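Local atomic coordinates of adenosine monophosphate-protein transferase (Pyrobaculum aerophilum, PDB entry 2JB7), a protein that binds AMP and adenosine, and belongs to the adenosine-specific kinase family, although its cellular role is not established. Residues A[18-23]-A[83-88]. Residues are numbered along the deposited sequence; the frame is centred on the assembly and turned at random.
Sequences VIIGQA and VFVIYI
The F84 ring lies with one face over G21: CA of G21 is 3.8 Å from the ring centroid, displaced toward the rim, while CB of A23 meets F84 CD1 obliquely at 3.9 Å. A chi1 of 68° sets CG between the backbone N and C of F84 and folds the ring across the neighbouring strand, onto the backbone of G21, which has no side chain there. Cutting F84 back to an alanine is likely to open a gap over G21 and deprive A23 and, from helix 28-37, L32 of their aromatic neighbour. On the other side of the sheet Y87 takes CG2 of V18 over the centre of one ring face, 3.8 Å from the centroid and 11° off the normal; its OH is hydrogen-bonded to P11 O. Beside F84, I19 and I86 pack CB to CB at 4.1 Å; on the Y87 face I20 CG2 meets V83 CG1. The backbones pair through G21 with F84 and I19 with I86, two bonds each; F84 N approaches G21 O from above the carbonyl plane, whereas I19 N lies in the carbonyl plane of I86 O. This is regular antiparallel pairing inside the five-stranded sheet, whose faces carry helices 28-37 and 65-78, and the side chain of I88 lies about 4 Å from that of N17, which binds adenosine and AMP.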
ATOM      1  N   VAL A  18      19.366   9.554   8.928  1.00 21.09           N
ATOM      2  CA  VAL A  18      19.445   9.855   7.508  1.00 21.17           C
ATOM      3  C   VAL A  18      18.677   8.793   6.707  1.00 21.17           C
ATOM      4  O   VAL A  18      18.658   7.635   7.100  1.00 21.41           O
ATOM      5  CB  VAL A  18      20.908   9.956   7.037  1.00 20.87           C
ATOM      6  CG1 VAL A  18      21.572   8.557   6.927  1.00 22.18           C
ATOM      7  CG2 VAL A  18      20.998  10.737   5.712  1.00 21.58           C
ATOM      8  N   ILE A  19      18.021   9.229   5.629  1.00 19.96           N
ATOM      9  CA  ILE A  19      17.392   8.336   4.640  1.00 19.67           C
ATOM     10  C   ILE A  19      17.972   8.749   3.280  1.00 19.43           C
ATOM     11  O   ILE A  19      17.945   9.934   2.906  1.00 18.77           O
ATOM     12  CB  ILE A  19      15.859   8.437   4.687  1.00 19.60           C
ATOM     13  CG1 ILE A  19      15.349   8.040   6.083  1.00 20.80           C
ATOM     14  CG2 ILE A  19      15.187   7.539   3.582  1.00 19.67           C
ATOM     15  CD1 ILE A  19      13.862   8.417   6.263  1.00 19.04           C
ATOM     16  N   ILE A  20      18.518   7.782   2.548  1.00 19.39           N
ATOM     17  CA  ILE A  20      19.105   8.035   1.220  1.00 19.77           C
ATOM     18  C   ILE A  20      18.416   7.108   0.215  1.00 20.56           C
ATOM     19  O   ILE A  20      18.277   5.916   0.464  1.00 19.91           O
ATOM     20  CB  ILE A  20      20.612   7.786   1.210  1.00 20.12           C
ATOM     21  CG1 ILE A  20      21.281   8.535   2.361  1.00 18.41           C
ATOM     22  CG2 ILE A  20      21.205   8.210  -0.130  1.00 20.46           C
ATOM     23  CD1 ILE A  20      22.790   8.234   2.540  1.00 22.72           C
ATOM     24  N   GLY A  21      17.988   7.649  -0.912  1.00 19.20           N
ATOM     25  CA  GLY A  21      17.339   6.847  -1.939  1.00 19.27           C
ATOM     26  C   GLY A  21      17.521   7.408  -3.334  1.00 20.51           C
ATOM     27  O   GLY A  21      18.342   8.286  -3.555  1.00 21.32           O
ATOM     28  N   GLN A  22      16.759   6.843  -4.255  1.00 20.50           N
ATOM     29  CA  GLN A  22      16.760   7.283  -5.650  1.00 20.17           C
ATOM     30  C   GLN A  22      15.319   7.431  -6.105  1.00 19.03           C
ATOM     31  O   GLN A  22      14.434   6.626  -5.767  1.00 19.12           O
ATOM     32  CB  GLN A  22      17.462   6.247  -6.483  1.00 20.26           C
ATOM     33  CG  GLN A  22      17.812   6.727  -7.879  1.00 22.14           C
ATOM     34  CD  GLN A  22      18.417   5.608  -8.620  1.00 23.39           C
ATOM     35  OE1 GLN A  22      19.450   5.066  -8.216  1.00 25.66           O
ATOM     36  NE2 GLN A  22      17.761   5.201  -9.673  1.00 23.04           N
ATOM     37  N   ALA A  23      15.094   8.501  -6.867  1.00 18.79           N
ATOM     38  CA  ALA A  23      13.778   8.831  -7.370  1.00 18.68           C
ATOM     39  C   ALA A  23      13.945   9.257  -8.827  1.00 19.10           C
ATOM     40  O   ALA A  23      14.851   8.725  -9.532  1.00 19.17           O
ATOM     41  CB  ALA A  23      13.188   9.946  -6.510  1.00 19.11           C
ATOM     42  N   VAL A  83      19.542  10.812  -6.987  1.00 19.96           N
ATOM     43  CA  VAL A  83      19.639  10.516  -5.569  1.00 20.29           C
ATOM     44  C   VAL A  83      18.907  11.583  -4.748  1.00 19.80           C
ATOM     45  O   VAL A  83      18.926  12.786  -5.066  1.00 20.36           O
ATOM     46  CB  VAL A  83      21.134  10.353  -5.173  1.00 21.51           C
ATOM     47  CG1 VAL A  83      21.315  10.380  -3.632  1.00 22.54           C
ATOM     48  CG2 VAL A  83      21.673   9.048  -5.828  1.00 20.75           C
ATOM     49  N   PHE A  84      18.258  11.153  -3.651  1.00 19.30           N
ATOM     50  CA  PHE A  84      17.767  12.076  -2.636  1.00 19.89           C
ATOM     51  C   PHE A  84      18.298  11.737  -1.245  1.00 18.96           C
ATOM     52  O   PHE A  84      18.619  10.565  -0.966  1.00 19.73           O
ATOM     53  CB  PHE A  84      16.229  12.131  -2.626  1.00 19.63           C
ATOM     54  CG  PHE A  84      15.552  10.876  -2.174  1.00 19.66           C
ATOM     55  CD1 PHE A  84      15.064   9.974  -3.108  1.00 18.27           C
ATOM     56  CD2 PHE A  84      15.303  10.638  -0.835  1.00 18.33           C
ATOM     57  CE1 PHE A  84      14.397   8.777  -2.655  1.00 20.61           C
ATOM     58  CE2 PHE A  84      14.670   9.492  -0.408  1.00 20.42           C
ATOM     59  CZ  PHE A  84      14.194   8.598  -1.312  1.00 19.61           C
ATOM     60  N   VAL A  85      18.391  12.772  -0.406  1.00 19.37           N
ATOM     61  CA  VAL A  85      18.857  12.672   0.958  1.00 19.07           C
ATOM     62  C   VAL A  85      17.915  13.391   1.882  1.00 19.58           C
ATOM     63  O   VAL A  85      17.485  14.510   1.609  1.00 20.93           O
ATOM     64  CB  VAL A  85      20.258  13.272   1.126  1.00 19.60           C
ATOM     65  CG1 VAL A  85      20.674  13.270   2.594  1.00 21.72           C
ATOM     66  CG2 VAL A  85      21.264  12.498   0.203  1.00 20.36           C
ATOM     67  N   ILE A  86      17.566  12.707   2.953  1.00 19.14           N
ATOM     68  CA  ILE A  86      16.697  13.231   4.007  1.00 19.71           C
ATOM     69  C   ILE A  86      17.399  13.095   5.338  1.00 19.95           C
ATOM     70  O   ILE A  86      17.871  12.028   5.673  1.00 20.12           O
ATOM     71  CB  ILE A  86      15.348  12.480   4.080  1.00 19.61           C
ATOM     72  CG1 ILE A  86      14.573  12.649   2.779  1.00 19.94           C
ATOM     73  CG2 ILE A  86      14.504  12.979   5.303  1.00 18.33           C
ATOM     74  CD1 ILE A  86      13.392  11.678   2.690  1.00 21.36           C
ATOM     75  N   TYR A  87      17.519  14.208   6.057  1.00 20.13           N
ATOM     76  CA  TYR A  87      17.885  14.195   7.448  1.00 20.25           C
ATOM     77  C   TYR A  87      16.698  14.605   8.292  1.00 20.67           C
ATOM     78  O   TYR A  87      16.021  15.597   8.015  1.00 20.79           O
ATOM     79  CB  TYR A  87      19.054  15.169   7.732  1.00 22.02           C
ATOM     80  CG  TYR A  87      20.448  14.677   7.368  1.00 21.02           C
ATOM     81  CD1 TYR A  87      21.278  14.079   8.317  1.00 22.79           C
ATOM     82  CD2 TYR A  87      20.929  14.790   6.088  1.00 21.34           C
ATOM     83  CE1 TYR A  87      22.556  13.666   7.974  1.00 20.95           C
ATOM     84  CE2 TYR A  87      22.208  14.392   5.750  1.00 23.60           C
ATOM     85  CZ  TYR A  87      23.013  13.828   6.672  1.00 23.43           C
ATOM     86  OH  TYR A  87      24.287  13.456   6.302  1.00 23.59           O
ATOM     87  N   ILE A  88      16.474  13.866   9.369  1.00 21.34           N
ATOM     88  CA  ILE A  88      15.344  14.123  10.249  1.00 22.20           C
ATOM     89  C   ILE A  88      15.727  14.163  11.735  1.00 22.48           C
ATOM     90  O   ILE A  88      16.566  13.390  12.209  1.00 21.97           O
ATOM     91  CB  ILE A  88      14.192  13.089  10.100  1.00 22.29           C
ATOM     92  CG1 ILE A  88      14.678  11.636  10.198  1.00 23.48           C
ATOM     93  CG2 ILE A  88      13.355  13.304   8.785  1.00 23.26           C
ATOM     94  CD1 ILE A  88      13.575  10.626  10.153  1.00 22.87           C
TER